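Local coordinates for exosome complex component Rrp42 (Pyrococcus abyssi, PDB 2PO1), which probably serves as a non-catalytic subunit of the RNA-degrading exosome and helps to shape the Rrp41 active site, at residues Glu34-Ile39 with Leu152-Gly157; Asn206-Asp211 with Val250-Glu255. All blocks are in the same frame, centred on the assembly; numbering follows the deposited sequence.

In the fold
Contacts 1 and 2 lie in the two exoribonuclease-family regions of the chain, with centres about 14 Å apart. Contact 1 (34-39 with 152-157) joins a loop to helix 152-166. It is polar, about 10 Å from the chain centre, and only partly buried, since its tyrosine is partly exposed. Contact 2 (206-211 with 250-255) joins an edge strand to helix 247-275. It is apolar and mostly buried, although about 19 Å from the chain centre. No helix or strand is common to both. They touch directly: Arg37 NH2 makes a salt bridge with Asp211 OD2 at 2.7 Å, and Glu34 also reaches the helix of contact 2.

Contact 1: Glu34-Ile39 with Leu152-Gly157; sequences EDYRPI and LMDAIG
Tyr36 and Asp154 carry this contact through one hydrogen bond. Tyr36 OH donates to Asp154 OD2, with an unusually short modelled separation of 2.4 Å. OD2 sits at the ring edge, near the ring plane, and 3.5 Å from Tyr36 CZ. The ring and carboxylate planes are 30° apart, so the two flat groups are nearly coplanar. The side chains themselves meet at about a right angle. Asp154 points its CB at the loop; with CG anti to the carbonyl carbon (chi1 -63°), OD2 is the oxygen turned to the phenol.

The backbones stay well apart, with Tyr36 CA 10.2 Å from Asp154 CA, so the side chains span the gap. The buried carboxylate has further partners: OD2 also accepts from Asn151 ND2, and OD1 is hydrogen-bonded to Thr200 OG1. These bonds hold both oxygens and should limit rotation of the group. A phenylalanine in place of Tyr36 would probably leave OD2 with Asn151 but without its phenol donor, and the loop without this tie to the helix.

The loop 34-39 leads into strand 39-43 of the mixed sheet in the first exoribonuclease-family region. Asp154 is in the first turn of helix 152-166, where its side chain also touches Leu57 of strand 51-57. Thr200 belongs to strand 197-204, so Asp154 also ties the helix to the sheet of the second region. Met153 packs on helix 104-118.

Contact 2: Asn206-Asp211 with Val250-Glu255; sequences NILVVD and VMYAVE
This is an apolar strand-to-helix contact in the second exoribonuclease-family region of the RNase PH fold. Strand 207-210 is an outermost strand, within this chain, of a four-stranded antiparallel sheet, and helix 247-275 packs against one side of that sheet. The contact is small, burying 114 Å² over both segments. The backbones come nearest at Leu208 and Ala253, with Leu208 CA 8.1 Å from Ala253 CA.

Leu208 supplies the strand side of the contact. The first bond of its side chain points toward the helix, whereas that of the next residue, Val209, points away, as expected for neighbours on a strand. Two parts of the leucine do the touching. The CB end meets Tyr252, with Leu208 CB 4.2 Å from Tyr252 CE1, and it approaches the ring obliquely. The branch end meets Ala253, with Leu208 CD1 4.4 Å from Ala253 CB. Both are loose van der Waals contacts, and no hydrogen bond crosses between the segments. Ala253 also packs on Ile224 and Ile226 of strand 222-228; its small side chain probably allows the helix to lie close to the sheet.

The helix has neighbours beyond this sheet. Val250, Met251 and Val254 pack on the chain of another protein in the assembly, and Glu255 forms a salt bridge with a basic side chain of that other protein. A bound methylpentanediol, probably from the crystallisation liquor, is hydrogen-bonded to Leu208 O.

Tyr252 has a polar end as well as an apolar flank. With chi1 at 166°, CG opposite the backbone N, the ring runs past Leu208 CB, and its OH hydrogen-bonds Glu34 OE2.

Contact 1: Glu34-Ile39 with Leu152-Gly157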
ATOM      1  N   GLU C  34       2.958   6.332  42.831  1.00 29.10           N
ATOM      2  CA  GLU C  34       1.748   5.540  42.519  1.00 29.92           C
ATOM      3  C   GLU C  34       0.548   6.387  42.111  1.00 29.82           C
ATOM      4  O   GLU C  34      -0.561   5.874  41.965  1.00 30.59           O
ATOM      5  CB  GLU C  34       1.406   4.517  43.634  1.00 31.40           C
ATOM      6  CG  GLU C  34       2.427   3.356  43.736  1.00 29.54           C
ATOM      7  CD  GLU C  34       2.136   2.417  44.881  1.00 35.58           C
ATOM      8  OE1 GLU C  34       1.072   2.598  45.535  1.00 34.17           O
ATOM      9  OE2 GLU C  34       2.982   1.500  45.116  1.00 36.77           O
ATOM     10  N   ASP C  35       0.775   7.669  41.858  1.00 29.09           N
ATOM     11  CA  ASP C  35      -0.332   8.527  41.495  1.00 27.94           C
ATOM     12  C   ASP C  35      -0.495   8.678  39.994  1.00 25.40           C
ATOM     13  O   ASP C  35       0.483   8.846  39.276  1.00 23.81           O
ATOM     14  CB  ASP C  35      -0.125   9.885  42.108  1.00 28.80           C
ATOM     15  CG  ASP C  35      -0.141   9.826  43.593  1.00 32.14           C
ATOM     16  OD1 ASP C  35      -0.673   8.845  44.133  1.00 34.38           O
ATOM     17  OD2 ASP C  35       0.390  10.725  44.211  1.00 33.15           O
ATOM     18  N   TYR C  36      -1.750   8.638  39.557  1.00 24.82           N
ATOM     19  CA  TYR C  36      -2.120   9.086  38.215  1.00 23.41           C
ATOM     20  C   TYR C  36      -2.186  10.570  38.220  1.00 23.93           C
ATOM     21  O   TYR C  36      -2.477  11.155  39.253  1.00 24.59           O
ATOM     22  CB  TYR C  36      -3.502   8.530  37.850  1.00 23.26           C
ATOM     23  CG  TYR C  36      -3.334   7.216  37.192  1.00 22.12           C
ATOM     24  CD1 TYR C  36      -2.988   6.102  37.931  1.00 23.70           C
ATOM     25  CD2 TYR C  36      -3.455   7.093  35.813  1.00 15.71           C
ATOM     26  CE1 TYR C  36      -2.789   4.883  37.325  1.00 22.17           C
ATOM     27  CE2 TYR C  36      -3.273   5.888  35.216  1.00 17.33           C
ATOM     28  CZ  TYR C  36      -2.924   4.799  35.959  1.00 20.67           C
ATOM     29  OH  TYR C  36      -2.688   3.583  35.363  1.00 21.44           O
ATOM     30  N   ARG C  37      -1.998  11.155  37.036  1.00 24.45           N
ATOM     31  CA  ARG C  37      -2.219  12.576  36.829  1.00 24.51           C
ATOM     32  C   ARG C  37      -3.705  12.721  36.928  1.00 24.83           C
ATOM     33  O   ARG C  37      -4.390  11.709  36.905  1.00 23.18           O
ATOM     34  CB  ARG C  37      -1.762  12.959  35.424  1.00 24.42           C
ATOM     35  CG  ARG C  37      -0.288  12.967  35.244  1.00 22.15           C
ATOM     36  CD  ARG C  37       0.071  12.990  33.753  1.00 18.22           C
ATOM     37  NE  ARG C  37      -0.241  11.723  33.134  1.00 20.54           N
ATOM     38  CZ  ARG C  37      -0.042  11.470  31.835  1.00 21.11           C
ATOM     39  NH1 ARG C  37       0.394  12.438  31.032  1.00 19.96           N
ATOM     40  NH2 ARG C  37      -0.298  10.255  31.333  1.00 19.53           N
ATOM     41  N   PRO C  38      -4.229  13.969  36.982  1.00 25.83           N
ATOM     42  CA  PRO C  38      -5.667  14.032  37.055  1.00 26.17           C
ATOM     43  C   PRO C  38      -6.331  13.369  35.876  1.00 25.23           C
ATOM     44  O   PRO C  38      -5.820  13.444  34.760  1.00 22.08           O
ATOM     45  CB  PRO C  38      -5.956  15.545  37.098  1.00 28.74           C
ATOM     46  CG  PRO C  38      -4.722  16.159  37.647  1.00 29.08           C
ATOM     47  CD  PRO C  38      -3.633  15.318  36.993  1.00 26.92           C
ATOM     48  N   ILE C  39      -7.423  12.648  36.148  1.00 25.93           N
ATOM     49  CA  ILE C  39      -8.102  11.876  35.120  1.00 24.92           C
ATOM     50  C   ILE C  39      -9.411  12.554  34.854  1.00 25.92           C
ATOM     51  O   ILE C  39     -10.111  12.957  35.784  1.00 23.98           O
ATOM     52  CB  ILE C  39      -8.347  10.436  35.553  1.00 25.40           C
ATOM     53  CG1 ILE C  39      -7.009   9.682  35.630  1.00 26.62           C
ATOM     54  CG2 ILE C  39      -9.166   9.704  34.474  1.00 24.49           C
ATOM     55  CD1 ILE C  39      -7.078   8.359  36.451  1.00 31.79           C
ATOM     56  N   LEU C 152      -0.309   6.520  26.745  1.00 16.01           N
ATOM     57  CA  LEU C 152      -1.371   6.217  25.863  1.00 14.93           C
ATOM     58  C   LEU C 152      -2.048   4.906  26.236  1.00 16.18           C
ATOM     59  O   LEU C 152      -3.241   4.776  26.132  1.00 17.17           O
ATOM     60  CB  LEU C 152      -0.820   6.129  24.415  1.00 15.31           C
ATOM     61  CG  LEU C 152      -0.183   7.400  23.870  1.00 14.29           C
ATOM     62  CD1 LEU C 152       0.321   7.173  22.448  1.00 17.05           C
ATOM     63  CD2 LEU C 152      -1.225   8.531  23.966  1.00 16.20           C
ATOM     64  N   MET C 153      -1.284   3.891  26.635  1.00 16.56           N
ATOM     65  CA  MET C 153      -1.868   2.615  26.874  1.00 16.01           C
ATOM     66  C   MET C 153      -3.019   2.698  27.866  1.00 16.62           C
ATOM     67  O   MET C 153      -4.131   2.236  27.596  1.00 15.79           O
ATOM     68  CB  MET C 153      -0.789   1.667  27.374  1.00 17.56           C
ATOM     69  CG  MET C 153      -1.363   0.328  27.649  1.00 19.76           C
ATOM     70  SD  MET C 153      -1.456  -0.593  26.157  1.00 22.16           S
ATOM     71  CE  MET C 153       0.295  -0.900  25.825  1.00 22.47           C
ATOM     72  N   ASP C 154      -2.809   3.343  28.995  1.00 16.67           N
ATOM     73  CA  ASP C 154      -3.876   3.359  29.989  1.00 19.26           C
ATOM     74  C   ASP C 154      -4.982   4.264  29.537  1.00 19.02           C
ATOM     75  O   ASP C 154      -6.148   3.972  29.700  1.00 18.53           O
ATOM     76  CB  ASP C 154      -3.384   3.828  31.340  1.00 19.10           C
ATOM     77  CG  ASP C 154      -2.340   2.919  31.930  1.00 22.47           C
ATOM     78  OD1 ASP C 154      -1.929   2.009  31.228  1.00 20.56           O
ATOM     79  OD2 ASP C 154      -1.922   3.106  33.118  1.00 17.63           O
ATOM     80  N   ALA C 155      -4.614   5.385  28.968  1.00 19.48           N
ATOM     81  CA  ALA C 155      -5.634   6.340  28.523  1.00 18.83           C
ATOM     82  C   ALA C 155      -6.506   5.653  27.479  1.00 17.88           C
ATOM     83  O   ALA C 155      -7.709   5.794  27.524  1.00 18.26           O
ATOM     84  CB  ALA C 155      -4.976   7.569  27.958  1.00 18.49           C
ATOM     85  N   ILE C 156      -5.890   4.875  26.556  1.00 17.05           N
ATOM     86  CA  ILE C 156      -6.642   4.215  25.510  1.00 15.68           C
ATOM     87  C   ILE C 156      -7.486   3.091  26.099  1.00 16.70           C
ATOM     88  O   ILE C 156      -8.632   2.932  25.731  1.00 18.32           O
ATOM     89  CB  ILE C 156      -5.737   3.646  24.361  1.00 14.37           C
ATOM     90  CG1 ILE C 156      -5.088   4.771  23.550  1.00 16.12           C
ATOM     91  CG2 ILE C 156      -6.585   2.744  23.481  1.00  9.97           C
ATOM     92  CD1 ILE C 156      -3.902   4.331  22.842  1.00 14.81           C
ATOM     93  N   GLY C 157      -6.979   2.319  27.071  1.00 18.03           N
ATOM     94  CA  GLY C 157      -7.803   1.253  27.617  1.00 17.37           C
ATOM     95  C   GLY C 157      -8.976   1.777  28.446  1.00 18.61           C
ATOM     96  O   GLY C 157     -10.063   1.198  28.448  1.00 18.40           O
TER

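Contact 2: Asn206-Asp211 with Val250-Glu255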
ATOM      1  N   ASN C 206      15.910   2.223  39.170  1.00 34.30           N
ATOM      2  CA  ASN C 206      15.394   1.114  39.957  1.00 35.42           C
ATOM      3  C   ASN C 206      14.024   1.401  40.525  1.00 33.50           C
ATOM      4  O   ASN C 206      13.595   0.790  41.491  1.00 33.34           O
ATOM      5  CB  ASN C 206      16.390   0.719  41.040  1.00 37.59           C
ATOM      6  CG  ASN C 206      17.527  -0.109  40.479  1.00 41.82           C
ATOM      7  OD1 ASN C 206      17.417  -0.685  39.385  1.00 44.26           O
ATOM      8  ND2 ASN C 206      18.633  -0.165  41.212  1.00 47.80           N
ATOM      9  N   ILE C 207      13.333   2.321  39.891  1.00 31.44           N
ATOM     10  CA  ILE C 207      12.090   2.814  40.424  1.00 32.03           C
ATOM     11  C   ILE C 207      10.992   2.700  39.369  1.00 29.98           C
ATOM     12  O   ILE C 207      11.168   3.141  38.217  1.00 28.57           O
ATOM     13  CB  ILE C 207      12.258   4.291  40.825  1.00 32.43           C
ATOM     14  CG1 ILE C 207      13.044   4.404  42.121  1.00 35.50           C
ATOM     15  CG2 ILE C 207      10.924   4.910  41.038  1.00 32.82           C
ATOM     16  CD1 ILE C 207      13.706   5.746  42.285  1.00 39.06           C
ATOM     17  N   LEU C 208       9.851   2.122  39.758  1.00 29.15           N
ATOM     18  CA  LEU C 208       8.655   2.155  38.922  1.00 27.11           C
ATOM     19  C   LEU C 208       7.715   3.231  39.369  1.00 26.55           C
ATOM     20  O   LEU C 208       7.457   3.411  40.549  1.00 27.70           O
ATOM     21  CB  LEU C 208       7.882   0.837  38.900  1.00 26.34           C
ATOM     22  CG  LEU C 208       8.528  -0.538  38.713  1.00 30.88           C
ATOM     23  CD1 LEU C 208       7.581  -1.478  38.088  1.00 25.84           C
ATOM     24  CD2 LEU C 208       9.832  -0.552  37.942  1.00 26.71           C
ATOM     25  N   VAL C 209       7.132   3.889  38.390  1.00 24.05           N
ATOM     26  CA  VAL C 209       6.329   5.064  38.631  1.00 23.58           C
ATOM     27  C   VAL C 209       5.102   4.837  37.733  1.00 23.72           C
ATOM     28  O   VAL C 209       5.230   4.554  36.514  1.00 21.31           O
ATOM     29  CB  VAL C 209       7.245   6.214  38.229  1.00 24.33           C
ATOM     30  CG1 VAL C 209       7.018   6.799  36.786  1.00 20.75           C
ATOM     31  CG2 VAL C 209       7.632   7.142  39.326  1.00 26.14           C
ATOM     32  N   VAL C 210       3.920   4.904  38.316  1.00 23.74           N
ATOM     33  CA  VAL C 210       2.728   4.637  37.544  1.00 23.51           C
ATOM     34  C   VAL C 210       2.337   5.885  36.748  1.00 22.68           C
ATOM     35  O   VAL C 210       2.648   7.033  37.134  1.00 22.51           O
ATOM     36  CB  VAL C 210       1.562   4.183  38.429  1.00 23.89           C
ATOM     37  CG1 VAL C 210       1.053   5.331  39.184  1.00 26.71           C
ATOM     38  CG2 VAL C 210       0.413   3.672  37.551  1.00 26.10           C
ATOM     39  N   ASP C 211       1.673   5.638  35.622  1.00 21.01           N
ATOM     40  CA  ASP C 211       1.178   6.693  34.743  1.00 19.87           C
ATOM     41  C   ASP C 211       2.276   7.688  34.393  1.00 20.33           C
ATOM     42  O   ASP C 211       2.184   8.848  34.780  1.00 21.01           O
ATOM     43  CB  ASP C 211       0.007   7.410  35.382  1.00 20.08           C
ATOM     44  CG  ASP C 211      -0.586   8.476  34.495  1.00 20.52           C
ATOM     45  OD1 ASP C 211      -1.061   9.473  35.071  1.00 22.68           O
ATOM     46  OD2 ASP C 211      -0.594   8.320  33.250  1.00 18.59           O
ATOM     47  N   VAL C 250       7.688  -6.823  38.764  1.00 30.26           N
ATOM     48  CA  VAL C 250       6.433  -7.324  38.185  1.00 29.47           C
ATOM     49  C   VAL C 250       5.342  -7.605  39.216  1.00 30.70           C
ATOM     50  O   VAL C 250       4.217  -7.116  39.104  1.00 30.03           O
ATOM     51  CB  VAL C 250       6.717  -8.581  37.367  1.00 29.68           C
ATOM     52  CG1 VAL C 250       5.407  -9.270  36.894  1.00 30.65           C
ATOM     53  CG2 VAL C 250       7.620  -8.192  36.228  1.00 27.09           C
ATOM     54  N   MET C 251       5.687  -8.412  40.210  1.00 31.04           N
ATOM     55  CA  MET C 251       4.787  -8.694  41.308  1.00 33.95           C
ATOM     56  C   MET C 251       4.226  -7.395  41.922  1.00 32.11           C
ATOM     57  O   MET C 251       3.033  -7.245  42.095  1.00 31.81           O
ATOM     58  CB  MET C 251       5.536  -9.489  42.369  1.00 34.51           C
ATOM     59  CG  MET C 251       6.040 -10.851  41.897  1.00 38.38           C
ATOM     60  SD  MET C 251       7.099 -11.782  43.089  1.00 45.04           S
ATOM     61  CE  MET C 251       6.171 -11.718  44.632  1.00 48.15           C
ATOM     62  N   TYR C 252       5.110  -6.457  42.232  1.00 32.14           N
ATOM     63  CA  TYR C 252       4.720  -5.122  42.665  1.00 31.17           C
ATOM     64  C   TYR C 252       3.776  -4.457  41.673  1.00 29.77           C
ATOM     65  O   TYR C 252       2.770  -3.867  42.062  1.00 30.49           O
ATOM     66  CB  TYR C 252       5.986  -4.230  42.832  1.00 31.20           C
ATOM     67  CG  TYR C 252       5.635  -2.766  42.945  1.00 28.60           C
ATOM     68  CD1 TYR C 252       5.658  -1.947  41.814  1.00 27.56           C
ATOM     69  CD2 TYR C 252       5.203  -2.217  44.165  1.00 29.51           C
ATOM     70  CE1 TYR C 252       5.308  -0.662  41.882  1.00 25.42           C
ATOM     71  CE2 TYR C 252       4.872  -0.894  44.253  1.00 26.85           C
ATOM     72  CZ  TYR C 252       4.905  -0.127  43.089  1.00 25.24           C
ATOM     73  OH  TYR C 252       4.568   1.194  43.085  1.00 25.32           O
ATOM     74  N   ALA C 253       4.118  -4.520  40.378  1.00 27.03           N
ATOM     75  CA  ALA C 253       3.327  -3.875  39.366  1.00 25.36           C
ATOM     76  C   ALA C 253       1.914  -4.509  39.366  1.00 25.35           C
ATOM     77  O   ALA C 253       0.899  -3.807  39.262  1.00 25.14           O
ATOM     78  CB  ALA C 253       3.989  -4.085  37.984  1.00 23.06           C
ATOM     79  N   VAL C 254       1.852  -5.842  39.481  1.00 25.10           N
ATOM     80  CA  VAL C 254       0.565  -6.537  39.349  1.00 24.42           C
ATOM     81  C   VAL C 254      -0.313  -6.069  40.487  1.00 25.58           C
ATOM     82  O   VAL C 254      -1.461  -5.617  40.313  1.00 25.70           O
ATOM     83  CB  VAL C 254       0.733  -8.070  39.453  1.00 24.40           C
ATOM     84  CG1 VAL C 254      -0.617  -8.686  39.567  1.00 25.90           C
ATOM     85  CG2 VAL C 254       1.428  -8.625  38.196  1.00 25.76           C
ATOM     86  N   GLU C 255       0.270  -6.120  41.663  1.00 26.13           N
ATOM     87  CA  GLU C 255      -0.469  -5.780  42.833  1.00 28.67           C
ATOM     88  C   GLU C 255      -0.950  -4.323  42.836  1.00 27.66           C
ATOM     89  O   GLU C 255      -2.110  -4.032  43.101  1.00 28.19           O
ATOM     90  CB  GLU C 255       0.382  -6.158  44.034  1.00 29.11           C
ATOM     91  CG  GLU C 255      -0.085  -5.611  45.246  1.00 35.35           C
ATOM     92  CD  GLU C 255       0.291  -6.496  46.392  1.00 42.85           C
ATOM     93  OE1 GLU C 255       1.010  -7.499  46.155  1.00 42.05           O
ATOM     94  OE2 GLU C 255      -0.153  -6.180  47.521  1.00 50.75           O
TER